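Local coordinates for type IV pilus secretin PilQ family protein (Vibrio cholerae, PDB 6W6M), which forms a fourteen-subunit outer-membrane secretin that probably serves as the channel for the type IV competence pilus, at residues N430-E441 against K459-I470; V510-V518 against I562-I570. One frame throughout, in Å; residues are numbered along the deposited sequence.

Contact 1: N430-E441 against K459-I470; sequences NKQPAYIEQGTE and KAVLSLKVTPQI
A434 with V466 and I436 with L464 are hydrogen-bonded pairs of an antiparallel beta hairpin, strand 434-444 against 456-471, at one edge of a four-stranded sheet that is probably the inner, gate-forming wall of the secretin barrel. Another copy of the protein extends that edge, one of its strands pairing with Y435 to E441. At the first bridge of the ladder, A434 N meets V466 O at 3.0 Å, nearly straight (165°). Further on, Q438 N bonds L462 O weakly, but L462 N to Q438 O is sound, and the bridges resume at G439 with V461.

The face carrying A434, I436, L464 and V466 is apolar and buried under strand 404-429 (I436 and V466 on L426), which suits small and branched residues; I436 CG2 touches the CB of L464 at 4.1 Å. Strand 475-493 continues the sheet beside 456-471. Y435 and K465 occupy the other face, where Y435 CB lies 3.9 Å from K465 CG. G439, having no side chain, fits where the chain turns a corner, its CA 3.8 Å from V461 CG1.

Before the ladder, bent K431 runs alongside extended Q469, with a weak bond between NZ and OE1. On the Y435 face, extended K459 crosses E437 at about a right angle, and K459 NZ ends 3.5 Å from E437 OE2 in a weak salt bridge.

Contact 2: V510-V518 against I562-I570; sequences VLVNNGETV and IFVTPKVVI
The phenyl ring of F563 is met obliquely by T517 OG1, which lies 3.9 Å from CD2, and by V518 O; R326 of strand 320-347 also packs on this side chain. A second flat group is the amide of N514: its side chain crosses those of V568 and K567 at about a right angle, putting OD1 against V568 CG2, while ND2 faces the K567 amine without bonding to it. The ring of P566 makes a third contact surface, with CG 3.5 Å from V512 CG1 and CD resting on E516 O. Without an N-H, P566 cannot continue the ladder from the V518-V564 bridge, and its ring carbons pack on V512 instead.

Only one regular bridge joins the segments, V518 with V564. V518 N gives V564 O a 3.2 Å bond of 162°, and V564 N returns one to V518 O. V564 O is gripped twice, since T517 OG1 also donates to it at 3.3 Å from well above the carbonyl plane. The T517 hydroxyl gets there because it is turned opposite the backbone N (chi1 -171°). Beside the bridge the two valines lie side by side, V518 CG2 at 3.7 Å from V564 CG1; beta-branched residues favour the extended backbone and fill the apolar face, where V564 also packs on L520 and I323.

Before the bridge, K567 bends at chi2 and carries CD to 4.0 Å from G515 CA. N513 ND2 bonds E516 OE2, tilted from the amide plane, linking the end of the strand to E516 across the turn. This is a short connection between two walls: strand 496-513 leaves the inner sheet and strand 518-534 begins against strand 549-568 of the outer one, consistent with the double-walled beta barrel of secretins.

Contact 1 closes along the chain before contact 2 opens, and their centres lie about 16 Å apart. Strands 434-444 and 456-471 of contact 1 start the four-stranded sheet whose last strand, 496-513, supplies the beginning of contact 2; strand 549-568 belongs to the larger seven-stranded sheet. The two contacts meet directly where I470 CD1 packs on V568 CG2 at 4.1 Å. Both also touch the third subunit, and contact 1 additionally joins a ladder with the second. Contact 1 thus builds the four-stranded sheet and carries it into the next subunit, while contact 2 joins that sheet to the larger one, as expected for a channel wall assembled from repeated subunits.

Contact 1: N430-E441 against K459-I470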
loop_
_atom_site.group_PDB
_atom_site.type_symbol
_atom_site.label_atom_id
_atom_site.label_comp_id
_atom_site.label_asym_id
_atom_site.label_seq_id
_atom_site.Cartn_x
_atom_site.Cartn_y
_atom_site.Cartn_z
ATOM N N ASN A 430 -18.804 -38.655 30.076
ATOM C CA ASN A 430 -19.624 -37.563 30.580
ATOM C C ASN A 430 -18.925 -36.217 30.419
ATOM O O ASN A 430 -17.749 -36.070 30.746
ATOM C CB ASN A 430 -19.954 -37.823 32.049
ATOM C CG ASN A 430 -21.025 -36.910 32.585
ATOM O OD1 ASN A 430 -21.909 -36.490 31.858
ATOM N ND2 ASN A 430 -20.970 -36.628 33.871
ATOM N N LYS A 431 -19.671 -35.236 29.906
ATOM C CA LYS A 431 -19.227 -33.847 29.741
ATOM C C LYS A 431 -18.187 -33.693 28.635
ATOM O O LYS A 431 -17.405 -32.748 28.628
ATOM C CB LYS A 431 -18.691 -33.268 31.052
ATOM C CG LYS A 431 -19.683 -33.161 32.197
ATOM C CD LYS A 431 -20.697 -32.073 31.980
ATOM C CE LYS A 431 -20.044 -30.777 31.584
ATOM N NZ LYS A 431 -20.726 -29.606 32.180
ATOM N N GLN A 432 -18.214 -34.595 27.666
ATOM C CA GLN A 432 -17.170 -34.669 26.648
ATOM C C GLN A 432 -17.770 -34.664 25.245
ATOM O O GLN A 432 -18.703 -35.426 24.977
ATOM C CB GLN A 432 -16.339 -35.926 26.871
ATOM C CG GLN A 432 -15.547 -35.939 28.132
ATOM C CD GLN A 432 -14.560 -34.801 28.201
ATOM O OE1 GLN A 432 -13.921 -34.450 27.206
ATOM N NE2 GLN A 432 -14.424 -34.214 29.382
ATOM N N PRO A 433 -17.276 -33.825 24.330
ATOM C CA PRO A 433 -17.930 -33.683 23.020
ATOM C C PRO A 433 -17.550 -34.783 22.033
ATOM O O PRO A 433 -16.384 -35.152 21.901
ATOM C CB PRO A 433 -17.439 -32.317 22.528
ATOM C CG PRO A 433 -16.728 -31.703 23.678
ATOM C CD PRO A 433 -16.236 -32.809 24.521
ATOM N N ALA A 434 -18.549 -35.277 21.302
ATOM C CA ALA A 434 -18.301 -36.339 20.332
ATOM C C ALA A 434 -19.112 -36.081 19.068
ATOM O O ALA A 434 -20.132 -35.385 19.093
ATOM C CB ALA A 434 -18.630 -37.703 20.927
ATOM N N TYR A 435 -18.646 -36.655 17.956
ATOM C CA TYR A 435 -19.316 -36.496 16.668
ATOM C C TYR A 435 -19.135 -37.750 15.825
ATOM O O TYR A 435 -18.158 -38.476 15.969
ATOM C CB TYR A 435 -18.799 -35.265 15.906
ATOM C CG TYR A 435 -17.346 -35.355 15.546
ATOM C CD1 TYR A 435 -16.947 -35.933 14.358
ATOM C CD2 TYR A 435 -16.366 -34.843 16.387
ATOM C CE1 TYR A 435 -15.626 -35.999 14.017
ATOM C CE2 TYR A 435 -15.046 -34.903 16.049
ATOM C CZ TYR A 435 -14.681 -35.485 14.866
ATOM O OH TYR A 435 -13.361 -35.558 14.517
ATOM N N ILE A 436 -20.095 -37.989 14.936
ATOM C CA ILE A 436 -19.969 -39.011 13.899
ATOM C C ILE A 436 -20.608 -38.497 12.610
ATOM O O ILE A 436 -21.668 -37.863 12.644
ATOM C CB ILE A 436 -20.572 -40.368 14.342
ATOM C CG1 ILE A 436 -20.291 -41.447 13.297
ATOM C CG2 ILE A 436 -22.047 -40.272 14.632
ATOM C CD1 ILE A 436 -20.552 -42.822 13.748
ATOM N N GLU A 437 -19.958 -38.769 11.471
ATOM C CA GLU A 437 -20.286 -38.164 10.183
ATOM C C GLU A 437 -20.220 -39.166 9.041
ATOM O O GLU A 437 -19.514 -40.166 9.116
ATOM C CB GLU A 437 -19.328 -37.040 9.825
ATOM C CG GLU A 437 -19.634 -35.724 10.417
ATOM C CD GLU A 437 -18.568 -34.723 10.083
ATOM O OE1 GLU A 437 -17.502 -35.154 9.609
ATOM O OE2 GLU A 437 -18.788 -33.509 10.286
ATOM N N GLN A 438 -20.929 -38.855 7.958
ATOM C CA GLN A 438 -20.866 -39.637 6.725
ATOM C C GLN A 438 -21.414 -38.792 5.580
ATOM O O GLN A 438 -22.584 -38.411 5.609
ATOM C CB GLN A 438 -21.657 -40.919 6.869
ATOM C CG GLN A 438 -21.438 -41.887 5.758
ATOM C CD GLN A 438 -22.421 -43.019 5.778
ATOM O OE1 GLN A 438 -22.041 -44.180 5.791
ATOM N NE2 GLN A 438 -23.697 -42.690 5.784
ATOM N N GLY A 439 -20.596 -38.505 4.575
ATOM C CA GLY A 439 -21.082 -37.713 3.459
ATOM C C GLY A 439 -20.046 -37.301 2.442
ATOM O O GLY A 439 -19.189 -38.104 2.091
ATOM N N THR A 440 -20.119 -36.070 1.937
ATOM C CA THR A 440 -19.135 -35.556 0.987
ATOM C C THR A 440 -18.697 -34.146 1.362
ATOM O O THR A 440 -19.367 -33.431 2.102
ATOM C CB THR A 440 -19.664 -35.547 -0.456
ATOM O OG1 THR A 440 -18.605 -35.237 -1.364
ATOM C CG2 THR A 440 -20.763 -34.531 -0.626
ATOM N N GLU A 441 -17.555 -33.740 0.819
ATOM C CA GLU A 441 -17.015 -32.398 1.011
ATOM C C GLU A 441 -16.876 -31.724 -0.346
ATOM O O GLU A 441 -16.118 -32.194 -1.194
ATOM C CB GLU A 441 -15.669 -32.444 1.724
ATOM C CG GLU A 441 -15.716 -33.075 3.084
ATOM C CD GLU A 441 -14.388 -32.993 3.781
ATOM O OE1 GLU A 441 -13.406 -32.615 3.114
ATOM O OE2 GLU A 441 -14.323 -33.295 4.991
ATOM N N LYS A 459 -19.495 -28.948 3.753
ATOM C CA LYS A 459 -19.853 -30.323 4.056
ATOM C C LYS A 459 -21.297 -30.607 3.682
ATOM O O LYS A 459 -22.165 -29.746 3.823
ATOM C CB LYS A 459 -19.639 -30.624 5.532
ATOM C CG LYS A 459 -18.208 -30.553 5.963
ATOM C CD LYS A 459 -18.086 -30.917 7.418
ATOM C CE LYS A 459 -16.655 -30.806 7.888
ATOM N NZ LYS A 459 -16.547 -31.015 9.352
ATOM N N ALA A 460 -21.544 -31.817 3.200
ATOM C CA ALA A 460 -22.882 -32.322 2.939
ATOM C C ALA A 460 -22.908 -33.731 3.518
ATOM O O ALA A 460 -22.595 -34.700 2.827
ATOM C CB ALA A 460 -23.196 -32.295 1.462
ATOM N N VAL A 461 -23.253 -33.832 4.800
ATOM C CA VAL A 461 -23.081 -35.049 5.576
ATOM C C VAL A 461 -24.360 -35.351 6.346
ATOM O O VAL A 461 -25.217 -34.497 6.536
ATOM C CB VAL A 461 -21.890 -34.953 6.557
ATOM C CG1 VAL A 461 -20.592 -34.807 5.814
ATOM C CG2 VAL A 461 -22.083 -33.802 7.510
ATOM N N LEU A 462 -24.502 -36.620 6.736
ATOM C CA LEU A 462 -25.451 -37.017 7.807
ATOM C C LEU A 462 -24.682 -37.130 9.127
ATOM O O LEU A 462 -23.880 -38.063 9.258
ATOM C CB LEU A 462 -26.089 -38.355 7.421
ATOM C CG LEU A 462 -26.668 -39.173 8.573
ATOM C CD1 LEU A 462 -28.053 -38.675 8.950
ATOM C CD2 LEU A 462 -26.715 -40.649 8.212
ATOM N N SER A 463 -24.910 -36.198 10.056
ATOM C CA SER A 463 -24.025 -36.051 11.196
ATOM C C SER A 463 -24.776 -35.938 12.509
ATOM O O SER A 463 -25.887 -35.406 12.573
ATOM C CB SER A 463 -23.125 -34.836 11.044
ATOM O OG SER A 463 -23.870 -33.641 11.026
ATOM N N LEU A 464 -24.127 -36.432 13.561
ATOM C CA LEU A 464 -24.570 -36.269 14.936
ATOM C C LEU A 464 -23.449 -35.660 15.763
ATOM O O LEU A 464 -22.314 -36.133 15.721
ATOM C CB LEU A 464 -24.998 -37.602 15.538
ATOM C CG LEU A 464 -25.424 -37.607 17.004
ATOM C CD1 LEU A 464 -26.650 -36.756 17.224
ATOM C CD2 LEU A 464 -25.664 -39.016 17.475
ATOM N N LYS A 465 -23.781 -34.620 16.525
ATOM C CA LYS A 465 -22.826 -33.889 17.350
ATOM C C LYS A 465 -23.440 -33.680 18.723
ATOM O O LYS A 465 -24.500 -33.055 18.825
ATOM C CB LYS A 465 -22.511 -32.549 16.714
ATOM C CG LYS A 465 -21.071 -32.196 16.665
ATOM C CD LYS A 465 -20.871 -31.043 15.731
ATOM C CE LYS A 465 -21.487 -31.351 14.391
ATOM N NZ LYS A 465 -20.973 -32.630 13.834
ATOM N N VAL A 466 -22.795 -34.173 19.781
ATOM C CA VAL A 466 -23.458 -34.185 21.080
ATOM C C VAL A 466 -22.485 -33.945 22.231
ATOM O O VAL A 466 -21.308 -34.326 22.178
ATOM C CB VAL A 466 -24.249 -35.503 21.274
ATOM C CG1 VAL A 466 -23.328 -36.697 21.277
ATOM C CG2 VAL A 466 -25.099 -35.457 22.524
ATOM N N THR A 467 -23.006 -33.259 23.280
ATOM C CA THR A 467 -22.376 -33.166 24.603
ATOM C C THR A 467 -23.376 -33.511 25.707
ATOM O O THR A 467 -24.396 -32.826 25.865
ATOM C CB THR A 467 -21.795 -31.772 24.866
ATOM O OG1 THR A 467 -21.214 -31.244 23.671
ATOM C CG2 THR A 467 -20.711 -31.849 25.923
ATOM N N PRO A 468 -23.138 -34.596 26.457
ATOM C CA PRO A 468 -24.079 -35.019 27.501
ATOM C C PRO A 468 -23.714 -34.584 28.912
ATOM O O PRO A 468 -22.596 -34.136 29.156
ATOM C CB PRO A 468 -24.040 -36.540 27.372
ATOM C CG PRO A 468 -22.643 -36.816 26.986
ATOM C CD PRO A 468 -22.154 -35.649 26.166
ATOM N N GLN A 469 -24.642 -34.735 29.856
ATOM C CA GLN A 469 -24.390 -34.439 31.262
ATOM C C GLN A 469 -25.347 -35.253 32.120
ATOM O O GLN A 469 -26.556 -35.203 31.909
ATOM C CB GLN A 469 -24.557 -32.945 31.555
ATOM C CG GLN A 469 -24.357 -32.587 33.010
ATOM C CD GLN A 469 -24.537 -31.114 33.314
ATOM O OE1 GLN A 469 -24.099 -30.251 32.563
ATOM N NE2 GLN A 469 -25.182 -30.823 34.429
ATOM N N ILE A 470 -24.810 -35.986 33.088
ATOM C CA ILE A 470 -25.592 -36.859 33.958
ATOM C C ILE A 470 -25.934 -36.107 35.238
ATOM O O ILE A 470 -25.063 -35.482 35.850
ATOM C CB ILE A 470 -24.832 -38.153 34.279
ATOM C CG1 ILE A 470 -24.648 -38.992 33.027
ATOM C CG2 ILE A 470 -25.566 -38.951 35.324
ATOM C CD1 ILE A 470 -23.702 -40.127 33.209
#

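Contact 2: V510-V518 against I562-I570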
loop_
_atom_site.group_PDB
_atom_site.type_symbol
_atom_site.label_atom_id
_atom_site.label_comp_id
_atom_site.label_asym_id
_atom_site.label_seq_id
_atom_site.Cartn_x
_atom_site.Cartn_y
_atom_site.Cartn_z
ATOM N N VAL A 510 -32.058 -30.427 25.449
ATOM C CA VAL A 510 -33.206 -31.121 26.021
ATOM C C VAL A 510 -32.803 -31.851 27.295
ATOM O O VAL A 510 -31.627 -31.990 27.620
ATOM C CB VAL A 510 -33.864 -32.109 25.035
ATOM C CG1 VAL A 510 -34.439 -31.370 23.847
ATOM C CG2 VAL A 510 -32.878 -33.181 24.603
ATOM N N LEU A 511 -33.821 -32.335 28.003
ATOM C CA LEU A 511 -33.691 -32.995 29.299
ATOM C C LEU A 511 -34.552 -34.248 29.261
ATOM O O LEU A 511 -35.776 -34.154 29.155
ATOM C CB LEU A 511 -34.114 -32.070 30.444
ATOM C CG LEU A 511 -34.581 -32.757 31.730
ATOM C CD1 LEU A 511 -33.451 -33.569 32.345
ATOM C CD2 LEU A 511 -35.113 -31.734 32.723
ATOM N N VAL A 512 -33.926 -35.417 29.337
ATOM C CA VAL A 512 -34.602 -36.674 29.038
ATOM C C VAL A 512 -34.214 -37.739 30.060
ATOM O O VAL A 512 -33.079 -37.780 30.537
ATOM C CB VAL A 512 -34.287 -37.113 27.585
ATOM C CG1 VAL A 512 -32.818 -37.377 27.420
ATOM C CG2 VAL A 512 -35.078 -38.326 27.165
ATOM N N ASN A 513 -35.172 -38.599 30.406
ATOM C CA ASN A 513 -34.927 -39.672 31.362
ATOM C C ASN A 513 -33.904 -40.659 30.808
ATOM O O ASN A 513 -33.558 -40.638 29.630
ATOM C CB ASN A 513 -36.220 -40.396 31.707
ATOM C CG ASN A 513 -37.206 -39.522 32.432
ATOM O OD1 ASN A 513 -36.844 -38.523 33.042
ATOM N ND2 ASN A 513 -38.471 -39.903 32.379
ATOM N N ASN A 514 -33.441 -41.568 31.669
ATOM C CA ASN A 514 -32.252 -42.351 31.354
ATOM C C ASN A 514 -32.399 -43.189 30.093
ATOM O O ASN A 514 -31.611 -43.018 29.162
ATOM C CB ASN A 514 -31.878 -43.262 32.518
ATOM C CG ASN A 514 -30.499 -43.878 32.363
ATOM O OD1 ASN A 514 -29.606 -43.286 31.778
ATOM N ND2 ASN A 514 -30.328 -45.071 32.887
ATOM N N GLY A 515 -33.381 -44.074 30.018
ATOM C CA GLY A 515 -33.387 -45.001 28.903
ATOM C C GLY A 515 -34.611 -44.987 28.011
ATOM O O GLY A 515 -35.042 -46.048 27.557
ATOM N N GLU A 516 -35.183 -43.818 27.740
ATOM C CA GLU A 516 -36.356 -43.728 26.883
ATOM C C GLU A 516 -36.174 -42.686 25.790
ATOM O O GLU A 516 -35.198 -41.935 25.782
ATOM C CB GLU A 516 -37.606 -43.417 27.685
ATOM C CG GLU A 516 -37.605 -42.102 28.392
ATOM C CD GLU A 516 -38.836 -41.954 29.250
ATOM O OE1 GLU A 516 -39.806 -42.702 29.019
ATOM O OE2 GLU A 516 -38.848 -41.089 30.147
ATOM N N THR A 517 -37.123 -42.667 24.858
ATOM C CA THR A 517 -37.041 -41.835 23.670
ATOM C C THR A 517 -37.930 -40.603 23.795
ATOM O O THR A 517 -38.982 -40.625 24.432
ATOM C CB THR A 517 -37.452 -42.618 22.425
ATOM O OG1 THR A 517 -37.162 -41.842 21.263
ATOM C CG2 THR A 517 -38.924 -42.924 22.437
ATOM N N VAL A 518 -37.492 -39.519 23.163
ATOM C CA VAL A 518 -38.289 -38.309 23.011
ATOM C C VAL A 518 -38.213 -37.891 21.554
ATOM O O VAL A 518 -37.232 -38.194 20.874
ATOM C CB VAL A 518 -37.815 -37.162 23.927
ATOM C CG1 VAL A 518 -37.987 -37.532 25.365
ATOM C CG2 VAL A 518 -36.386 -36.805 23.653
ATOM N N ILE A 562 -37.779 -36.651 14.125
ATOM C CA ILE A 562 -36.457 -36.902 14.698
ATOM C C ILE A 562 -36.600 -37.357 16.146
ATOM O O ILE A 562 -37.238 -36.677 16.951
ATOM C CB ILE A 562 -35.560 -35.655 14.604
ATOM C CG1 ILE A 562 -35.255 -35.337 13.140
ATOM C CG2 ILE A 562 -34.274 -35.874 15.356
ATOM C CD1 ILE A 562 -34.615 -34.016 12.909
ATOM N N PHE A 563 -36.012 -38.507 16.475
ATOM C CA PHE A 563 -36.021 -39.088 17.812
ATOM C C PHE A 563 -34.610 -39.143 18.382
ATOM O O PHE A 563 -33.628 -39.176 17.645
ATOM C CB PHE A 563 -36.569 -40.521 17.826
ATOM C CG PHE A 563 -37.935 -40.669 17.259
ATOM C CD1 PHE A 563 -38.119 -40.870 15.909
ATOM C CD2 PHE A 563 -39.038 -40.655 18.076
ATOM C CE1 PHE A 563 -39.374 -41.022 15.387
ATOM C CE2 PHE A 563 -40.295 -40.805 17.555
ATOM C CZ PHE A 563 -40.461 -40.990 16.207
ATOM N N VAL A 564 -34.517 -39.221 19.709
ATOM C CA VAL A 564 -33.243 -39.439 20.383
ATOM C C VAL A 564 -33.486 -40.270 21.631
ATOM O O VAL A 564 -34.534 -40.170 22.269
ATOM C CB VAL A 564 -32.528 -38.108 20.717
ATOM C CG1 VAL A 564 -33.326 -37.277 21.676
ATOM C CG2 VAL A 564 -31.168 -38.376 21.284
ATOM N N THR A 565 -32.514 -41.116 21.968
ATOM C CA THR A 565 -32.590 -41.945 23.167
ATOM C C THR A 565 -31.210 -42.183 23.773
ATOM O O THR A 565 -30.364 -42.836 23.159
ATOM C CB THR A 565 -33.278 -43.278 22.864
ATOM O OG1 THR A 565 -33.152 -44.155 23.984
ATOM C CG2 THR A 565 -32.691 -43.932 21.652
ATOM N N PRO A 566 -30.946 -41.661 24.963
ATOM C CA PRO A 566 -29.665 -41.899 25.627
ATOM C C PRO A 566 -29.731 -43.088 26.581
ATOM O O PRO A 566 -30.780 -43.684 26.800
ATOM C CB PRO A 566 -29.448 -40.595 26.392
ATOM C CG PRO A 566 -30.807 -40.188 26.759
ATOM C CD PRO A 566 -31.737 -40.649 25.673
ATOM N N LYS A 567 -28.559 -43.484 27.074
ATOM C CA LYS A 567 -28.416 -44.626 27.978
ATOM C C LYS A 567 -27.062 -44.592 28.682
ATOM O O LYS A 567 -26.039 -44.333 28.056
ATOM C CB LYS A 567 -28.530 -45.939 27.198
ATOM C CG LYS A 567 -28.721 -47.171 28.063
ATOM C CD LYS A 567 -29.995 -47.074 28.882
ATOM C CE LYS A 567 -30.237 -48.341 29.684
ATOM N NZ LYS A 567 -31.451 -48.229 30.538
ATOM N N VAL A 568 -27.059 -44.863 29.982
ATOM C CA VAL A 568 -25.829 -44.872 30.766
ATOM C C VAL A 568 -25.289 -46.290 30.781
ATOM O O VAL A 568 -26.002 -47.229 31.148
ATOM C CB VAL A 568 -26.057 -44.355 32.192
ATOM C CG1 VAL A 568 -24.796 -44.495 33.002
ATOM C CG2 VAL A 568 -26.497 -42.912 32.162
ATOM N N VAL A 569 -24.035 -46.448 30.370
ATOM C CA VAL A 569 -23.417 -47.767 30.325
ATOM C C VAL A 569 -23.065 -48.191 31.744
ATOM O O VAL A 569 -22.221 -47.574 32.401
ATOM C CB VAL A 569 -22.184 -47.760 29.418
ATOM C CG1 VAL A 569 -21.486 -49.090 29.475
ATOM C CG2 VAL A 569 -22.579 -47.430 27.995
ATOM N N ILE A 570 -23.735 -49.238 32.213
ATOM C CA ILE A 570 -23.542 -49.749 33.563
ATOM C C ILE A 570 -22.521 -50.876 33.643
ATOM O O ILE A 570 -22.544 -51.668 34.583
ATOM C CB ILE A 570 -24.872 -50.250 34.156
ATOM C CG1 ILE A 570 -25.432 -51.391 33.305
ATOM C CG2 ILE A 570 -25.877 -49.112 34.246
ATOM C CD1 ILE A 570 -26.620 -52.088 33.927
#